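Local coordinates for p-47 protein (Clostridium botulinum E1 str. 'BoNT E Beluga', PDB 5WIX) that is of unknown function but has a TULIP-domain topology resembling that of bactericidal/permeability-increasing protein, and so may bind lipids or other apolar ligands, at residues C29-R32 against V33-H37; H37-N40 against Y41-N45; G380-S383 against L384-F387. All coordinates share one frame; numbering follows the deposited sequence.

Contact 1: C29-R32 against V33-H37; sequences CSNR and VVNKH
Ser30 and Val33 meet where a strand turns into a helix. The Ser30 carbonyl oxygen receives the amide of Val33 (N to O 3.1 Å), which arrives from above the carbonyl plane rather than along a lone pair. The same oxygen takes a second, weak bond from Val34 N at 3.3 Å. Two amides of the first turn therefore share one acceptor. The serine side chain serves the turn as well: its OG accepts a weak capping bond from Arg32 N (3.0 Å), and the hydroxyl is placed for this by a chi1 of 176°, anti to the backbone N. Beside that cap, Val33 CG2 rests 3.6 Å from Ser30 CB. The other branch of Val33 turns back toward the strand, where CG1 lies 3.8 Å from Cys29 SG, an apolar touch between Cys29 near the strand's end and the new helix.

The first i to i-4 bond of good geometry follows, from Asn35 N to Asn31 O at 2.9 Å, nearly along the C=O axis, and Asn35 CB packs against the same oxygen. Lys36 runs extended beyond CG, its methylene chain passing alongside the Arg32 carbonyl, with CG 3.2 Å from Arg32 O.

A second shell holds this first turn. The amide oxygen of Asn35 accepts from Ile69 N on strand 58-70, and Val34 packs on Ile69 next to it. On the strand side, backbone bonds join Cys29 to Tyr204 and Ser30 to Glu233. A serine N-cap whose own carbonyl gathers amides of the first turn is the familiar beginning of an alpha-helix, here the one that leaves strand 25-30 and lies against the curved sheet of a TULIP-like domain.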
loop_
_atom_site.group_PDB
_atom_site.type_symbol
_atom_site.label_atom_id
_atom_site.label_comp_id
_atom_site.label_asym_id
_atom_site.label_seq_id
_atom_site.Cartn_x
_atom_site.Cartn_y
_atom_site.Cartn_z
ATOM N N CYS A 29 0.219 9.836 2.919
ATOM C CA CYS A 29 -0.753 10.807 3.443
ATOM C C CYS A 29 -0.486 12.274 3.028
ATOM O O CYS A 29 0.657 12.729 2.930
ATOM C CB CYS A 29 -0.810 10.715 4.976
ATOM S SG CYS A 29 -2.154 11.683 5.741
ATOM N N SER A 30 -1.573 13.003 2.800
ATOM C CA SER A 30 -1.523 14.413 2.439
ATOM C C SER A 30 -0.963 15.235 3.583
ATOM O O SER A 30 -1.367 15.063 4.737
ATOM C CB SER A 30 -2.926 14.915 2.067
ATOM O OG SER A 30 -2.959 16.307 1.790
ATOM N N ASN A 31 -0.041 16.143 3.270
ATOM C CA ASN A 31 0.419 17.083 4.286
ATOM C C ASN A 31 -0.749 17.980 4.686
ATOM O O ASN A 31 -0.857 18.384 5.844
ATOM C CB ASN A 31 1.621 17.919 3.804
ATOM C CG ASN A 31 1.220 19.038 2.866
ATOM O OD1 ASN A 31 0.325 18.885 2.027
ATOM N ND2 ASN A 31 1.875 20.180 3.009
ATOM N N ARG A 32 -1.640 18.253 3.731
ATOM C CA ARG A 32 -2.803 19.091 4.000
ATOM C C ARG A 32 -3.615 18.479 5.141
ATOM O O ARG A 32 -4.253 19.195 5.914
ATOM C CB ARG A 32 -3.665 19.278 2.738
ATOM C CG ARG A 32 -2.949 19.936 1.541
ATOM C CD ARG A 32 -3.913 20.671 0.586
ATOM N NE ARG A 32 -4.984 19.812 0.077
ATOM C CZ ARG A 32 -4.948 19.157 -1.084
ATOM N NH1 ARG A 32 -3.886 19.259 -1.876
ATOM N NH2 ARG A 32 -5.978 18.398 -1.454
ATOM N N VAL A 33 -3.540 17.154 5.259
ATOM C CA VAL A 33 -4.241 16.404 6.299
ATOM C C VAL A 33 -3.576 16.497 7.673
ATOM O O VAL A 33 -4.196 16.937 8.650
ATOM C CB VAL A 33 -4.365 14.920 5.904
ATOM C CG1 VAL A 33 -4.848 14.071 7.084
ATOM C CG2 VAL A 33 -5.304 14.789 4.722
ATOM N N VAL A 34 -2.319 16.078 7.746
ATOM C CA VAL A 34 -1.614 16.063 9.021
ATOM C C VAL A 34 -1.391 17.466 9.603
ATOM O O VAL A 34 -1.493 17.645 10.817
ATOM C CB VAL A 34 -0.269 15.345 8.880
ATOM C CG1 VAL A 34 0.422 15.817 7.631
ATOM C CG2 VAL A 34 0.604 15.560 10.126
ATOM N N ASN A 35 -1.115 18.452 8.746
ATOM C CA ASN A 35 -0.916 19.840 9.191
ATOM C C ASN A 35 -2.025 20.301 10.113
ATOM O O ASN A 35 -1.788 21.035 11.079
ATOM C CB ASN A 35 -0.842 20.805 8.002
ATOM C CG ASN A 35 0.543 20.892 7.394
ATOM O OD1 ASN A 35 1.558 20.595 8.045
ATOM N ND2 ASN A 35 0.594 21.307 6.130
ATOM N N LYS A 36 -3.236 19.858 9.792
ATOM C CA LYS A 36 -4.440 20.254 10.505
ATOM C C LYS A 36 -4.574 19.557 11.866
ATOM O O LYS A 36 -4.978 20.180 12.855
ATOM C CB LYS A 36 -5.663 19.983 9.623
ATOM C CG LYS A 36 -5.661 20.794 8.315
ATOM C CD LYS A 36 -6.967 20.633 7.528
ATOM C CE LYS A 36 -7.013 21.558 6.312
ATOM N NZ LYS A 36 -8.275 21.394 5.530
ATOM N N HIS A 37 -4.227 18.275 11.925
ATOM C CA HIS A 37 -4.195 17.575 13.209
ATOM C C HIS A 37 -3.001 18.027 14.032
ATOM O O HIS A 37 -2.989 17.917 15.260
ATOM C CB HIS A 37 -4.170 16.062 13.002
ATOM C CG HIS A 37 -5.505 15.503 12.646
ATOM N ND1 HIS A 37 -5.723 14.738 11.515
ATOM C CD2 HIS A 37 -6.711 15.622 13.252
ATOM C CE1 HIS A 37 -6.996 14.409 11.445
ATOM N NE2 HIS A 37 -7.621 14.929 12.491
#

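Contact 2: H37-N40 against Y41-N45; sequences HLKN and YIDEN
Leu38 and Tyr41 meet along one flank of the helix, with Leu38 CD1 approaching the tyrosine ring obliquely, 4.4 Å from CD2. The first torsion of each side chain matters here. Tyr41 has CG opposite its own backbone N (chi1 168°), and CB stays close to the carbonyls of His37 and Leu38 while the ring leads away from the preceding turn. Ile42 follows another course: CG1 lies beside its backbone N (chi1 -54°), and this brings CG1 up to the oxygen end of the Leu38 carbonyl, 3.1 Å from Leu38 O. The isoleucine amide bonds that same oxygen, N to O 3.1 Å. Tyr41 N, by contrast, is divided between two weak bonds, to His37 O and to Leu38 O.

Lys39 and Asp43 are both exposed. Asp43 N donates to Lys39 O at 2.7 Å, in the carbonyl plane and on a lone pair. Their side chains meet through the base of the lysine, where CG lies 3.7 Å from Asp43 OD2. Beyond that the lysine chain bends at its last two torsions and leaves NZ 5.3 Å from OD2, so the opposite charges are near each other without a salt bridge; any attraction would be modest.

At Ile42 the helix passes into a type I turn, closed by Asn45 N to Ile42 O at 2.7 Å, and Asn45 takes a positive phi. Glu44 OE1 accepts from Lys46 N just beyond the turn.

Around this helix end, the loop at Ser170 and Tyr171 receives Tyr41: OH is hydrogen-bonded to Ser170 N, and its ring meets that of Tyr171. Another side of the helix borders strand 58-70, where Ile42 packs on Trp67 and Lys39 touches Asn66.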
loop_
_atom_site.group_PDB
_atom_site.type_symbol
_atom_site.label_atom_id
_atom_site.label_comp_id
_atom_site.label_asym_id
_atom_site.label_seq_id
_atom_site.Cartn_x
_atom_site.Cartn_y
_atom_site.Cartn_z
ATOM N N HIS A 37 -4.227 18.275 11.925
ATOM C CA HIS A 37 -4.195 17.575 13.209
ATOM C C HIS A 37 -3.001 18.027 14.032
ATOM O O HIS A 37 -2.989 17.917 15.260
ATOM C CB HIS A 37 -4.170 16.062 13.002
ATOM C CG HIS A 37 -5.505 15.503 12.646
ATOM N ND1 HIS A 37 -5.723 14.738 11.515
ATOM C CD2 HIS A 37 -6.711 15.622 13.252
ATOM C CE1 HIS A 37 -6.996 14.409 11.445
ATOM N NE2 HIS A 37 -7.621 14.929 12.491
ATOM N N LEU A 38 -1.997 18.546 13.340
ATOM C CA LEU A 38 -0.852 19.129 14.000
ATOM C C LEU A 38 -1.269 20.427 14.673
ATOM O O LEU A 38 -0.884 20.691 15.811
ATOM C CB LEU A 38 0.274 19.371 13.000
ATOM C CG LEU A 38 1.627 19.643 13.647
ATOM C CD1 LEU A 38 1.799 18.740 14.860
ATOM C CD2 LEU A 38 2.758 19.423 12.640
ATOM N N LYS A 39 -2.078 21.221 13.971
ATOM C CA LYS A 39 -2.454 22.549 14.444
ATOM C C LYS A 39 -3.216 22.502 15.766
ATOM O O LYS A 39 -2.916 23.278 16.678
ATOM C CB LYS A 39 -3.292 23.294 13.396
ATOM C CG LYS A 39 -3.908 24.592 13.942
ATOM C CD LYS A 39 -4.937 25.247 13.013
ATOM C CE LYS A 39 -4.290 26.221 12.018
ATOM N NZ LYS A 39 -3.475 27.324 12.653
ATOM N N ASN A 40 -4.195 21.605 15.882
ATOM C CA ASN A 40 -4.996 21.557 17.104
ATOM C C ASN A 40 -4.389 20.624 18.150
ATOM O O ASN A 40 -4.916 20.500 19.260
ATOM C CB ASN A 40 -6.444 21.158 16.802
ATOM C CG ASN A 40 -6.551 19.777 16.239
ATOM O OD1 ASN A 40 -5.630 19.297 15.582
ATOM N ND2 ASN A 40 -7.678 19.118 16.490
ATOM N N TYR A 41 -3.282 19.970 17.799
ATOM C CA TYR A 41 -2.434 19.363 18.819
ATOM C C TYR A 41 -1.663 20.496 19.491
ATOM O O TYR A 41 -1.359 20.438 20.684
ATOM C CB TYR A 41 -1.474 18.316 18.240
ATOM C CG TYR A 41 -0.402 17.897 19.229
ATOM C CD1 TYR A 41 -0.690 17.028 20.276
ATOM C CD2 TYR A 41 0.892 18.393 19.129
ATOM C CE1 TYR A 41 0.289 16.655 21.190
ATOM C CE2 TYR A 41 1.874 18.027 20.036
ATOM C CZ TYR A 41 1.569 17.160 21.062
ATOM O OH TYR A 41 2.558 16.806 21.956
ATOM N N ILE A 42 -1.360 21.530 18.710
ATOM C CA ILE A 42 -0.733 22.735 19.242
ATOM C C ILE A 42 -1.763 23.636 19.927
ATOM O O ILE A 42 -1.462 24.268 20.937
ATOM C CB ILE A 42 -0.010 23.541 18.145
ATOM C CG1 ILE A 42 0.987 22.657 17.399
ATOM C CG2 ILE A 42 0.719 24.717 18.754
ATOM C CD1 ILE A 42 1.748 23.390 16.318
ATOM N N ASP A 43 -2.982 23.675 19.388
ATOM C CA ASP A 43 -4.074 24.434 20.005
ATOM C C ASP A 43 -4.508 23.818 21.339
ATOM O O ASP A 43 -5.415 24.327 22.003
ATOM C CB ASP A 43 -5.284 24.527 19.070
ATOM C CG ASP A 43 -5.035 25.428 17.868
ATOM O OD1 ASP A 43 -4.007 26.141 17.839
ATOM O OD2 ASP A 43 -5.889 25.429 16.954
ATOM N N GLU A 44 -3.877 22.709 21.713
ATOM C CA GLU A 44 -3.981 22.189 23.068
ATOM C C GLU A 44 -3.275 23.169 24.022
ATOM O O GLU A 44 -3.647 23.281 25.195
ATOM C CB GLU A 44 -3.385 20.784 23.141
ATOM C CG GLU A 44 -3.497 20.107 24.484
ATOM C CD GLU A 44 -2.434 20.586 25.448
ATOM O OE1 GLU A 44 -1.370 21.047 24.976
ATOM O OE2 GLU A 44 -2.668 20.514 26.673
ATOM N N ASN A 45 -2.248 23.847 23.492
ATOM C CA ASN A 45 -1.672 25.109 24.018
ATOM C C ASN A 45 -0.585 25.004 25.096
ATOM O O ASN A 45 0.080 26.000 25.402
ATOM C CB ASN A 45 -2.787 26.027 24.545
#

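Contact 3: G380-S383 against L384-F387; sequences GNWS and LKSF
Gly380 and Leu384 mark one turn of the long helix 370-390, which packs along the curled antiparallel sheet of a domain well away from the chain's centre. Leu384 N bonds Gly380 O at 3.0 Å, nearly straight on to the carbonyl, and the leucine CG comes back to 3.6 Å from the same oxygen. The i to i-4 pairing repeats with Ser386 N, which comes in to Trp382 O (3.1 Å) tilted from the carbonyl plane, and with Phe387 N, bonded to Ser383 O (3.0 Å). The intervening bond from Lys385 N to Asn381 O is weak.

Ser383 O has a second neighbour, the Phe387 ring, which places one face over it: the oxygen stands 3.3 Å above the ring plane, displaced toward the rim. That position follows from a phenylalanine chi1 of -65°, which brings CG beside its own backbone N and back over the preceding turn. On the outer side, Lys385 stretches out fully beyond CG. Its CG runs past Asn381 O at 3.2 Å, and NZ ends 5.1 Å from the centroid of the Trp382 six-membered ring, a long cation-pi approach that is at most weakly attractive.

The serine hydroxyls are bonded beyond these two segments, Ser383 OG to Val379 O and Ser386 OG to Trp285 NE1. Phe387 meets Trp285 edge-to-face, while Leu384 reaches Leu332 and Met359. Leu384 and Phe387 toward the strands and Lys385 outward are consistent with an amphipathic helix lying on a curved sheet, as in TULIP domains.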
loop_
_atom_site.group_PDB
_atom_site.type_symbol
_atom_site.label_atom_id
_atom_site.label_comp_id
_atom_site.label_asym_id
_atom_site.label_seq_id
_atom_site.Cartn_x
_atom_site.Cartn_y
_atom_site.Cartn_z
ATOM N N GLY A 380 -16.370 -31.695 -24.093
ATOM C CA GLY A 380 -15.298 -30.726 -24.244
ATOM C C GLY A 380 -15.809 -29.300 -24.183
ATOM O O GLY A 380 -15.366 -28.511 -23.341
ATOM N N ASN A 381 -16.763 -28.976 -25.056
ATOM C CA ASN A 381 -17.308 -27.615 -25.136
ATOM C C ASN A 381 -18.048 -27.203 -23.870
ATOM O O ASN A 381 -18.117 -26.028 -23.539
ATOM C CB ASN A 381 -18.244 -27.473 -26.343
ATOM C CG ASN A 381 -17.494 -27.450 -27.672
ATOM O OD1 ASN A 381 -16.316 -27.090 -27.729
ATOM N ND2 ASN A 381 -18.180 -27.832 -28.749
ATOM N N TRP A 382 -18.593 -28.166 -23.147
ATOM C CA TRP A 382 -19.267 -27.845 -21.891
ATOM C C TRP A 382 -18.260 -27.537 -20.790
ATOM O O TRP A 382 -18.509 -26.706 -19.905
ATOM C CB TRP A 382 -20.182 -28.996 -21.467
ATOM C CG TRP A 382 -21.473 -28.964 -22.189
ATOM C CD1 TRP A 382 -21.944 -29.878 -23.078
ATOM C CD2 TRP A 382 -22.455 -27.938 -22.105
ATOM N NE1 TRP A 382 -23.169 -29.488 -23.554
ATOM C CE2 TRP A 382 -23.504 -28.294 -22.968
ATOM C CE3 TRP A 382 -22.551 -26.753 -21.376
ATOM C CZ2 TRP A 382 -24.636 -27.506 -23.124
ATOM C CZ3 TRP A 382 -23.677 -25.971 -21.529
ATOM C CH2 TRP A 382 -24.707 -26.352 -22.397
ATOM N N SER A 383 -17.122 -28.227 -20.860
ATOM C CA SER A 383 -16.094 -28.117 -19.843
ATOM C C SER A 383 -15.395 -26.782 -19.967
ATOM O O SER A 383 -15.141 -26.113 -18.965
ATOM C CB SER A 383 -15.094 -29.269 -19.963
ATOM O OG SER A 383 -15.662 -30.494 -19.499
ATOM N N LEU A 384 -15.103 -26.394 -21.208
ATOM C CA LEU A 384 -14.435 -25.123 -21.475
ATOM C C LEU A 384 -15.264 -23.967 -20.913
ATOM O O LEU A 384 -14.733 -23.048 -20.262
ATOM C CB LEU A 384 -14.196 -24.949 -22.973
ATOM C CG LEU A 384 -13.057 -25.805 -23.546
ATOM C CD1 LEU A 384 -12.889 -25.620 -25.059
ATOM C CD2 LEU A 384 -11.750 -25.490 -22.822
ATOM N N LYS A 385 -16.572 -24.033 -21.141
ATOM C CA LYS A 385 -17.469 -23.030 -20.595
ATOM C C LYS A 385 -17.321 -23.001 -19.089
ATOM O O LYS A 385 -17.118 -21.940 -18.507
ATOM C CB LYS A 385 -18.915 -23.302 -21.031
ATOM C CG LYS A 385 -19.077 -23.150 -22.558
ATOM C CD LYS A 385 -20.516 -23.328 -23.054
ATOM C CE LYS A 385 -20.619 -23.061 -24.568
ATOM N NZ LYS A 385 -22.018 -23.219 -25.080
ATOM N N SER A 386 -17.358 -24.175 -18.475
ATOM C CA SER A 386 -17.226 -24.265 -17.031
ATOM C C SER A 386 -15.998 -23.518 -16.542
ATOM O O SER A 386 -16.077 -22.812 -15.547
ATOM C CB SER A 386 -17.153 -25.725 -16.576
ATOM O OG SER A 386 -17.770 -25.865 -15.299
ATOM N N PHE A 387 -14.885 -23.673 -17.262
ATOM C CA PHE A 387 -13.611 -23.046 -16.905
ATOM C C PHE A 387 -13.698 -21.515 -16.902
ATOM O O PHE A 387 -13.576 -20.850 -15.858
ATOM C CB PHE A 387 -12.517 -23.463 -17.885
ATOM C CG PHE A 387 -12.178 -24.914 -17.846
ATOM C CD1 PHE A 387 -12.573 -25.710 -16.783
ATOM C CD2 PHE A 387 -11.441 -25.484 -18.880
ATOM C CE1 PHE A 387 -12.246 -27.052 -16.759
ATOM C CE2 PHE A 387 -11.107 -26.826 -18.865
ATOM C CZ PHE A 387 -11.508 -27.610 -17.806
#

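In the fold
Each contact joins consecutive segments, so each is local, spanning a turn or two of chain and closing no long loop, and none crosses another. Following the chain, contact 1 takes strand 25-30 into helix 31-42, and contact 2 begins at His37, where contact 1 ends, and carries that helix to its close; their centres are 12 Å apart. Together they describe both ends of one helix, lying beside strand 58-70. Contact 3 comes some 335 residues later, within the second half of helix 370-390. Its centre is about 53 Å from that of contact 1 and 63 Å from that of contact 2, on the opposite side of the chain's centre, where the helix meets a different curled sheet.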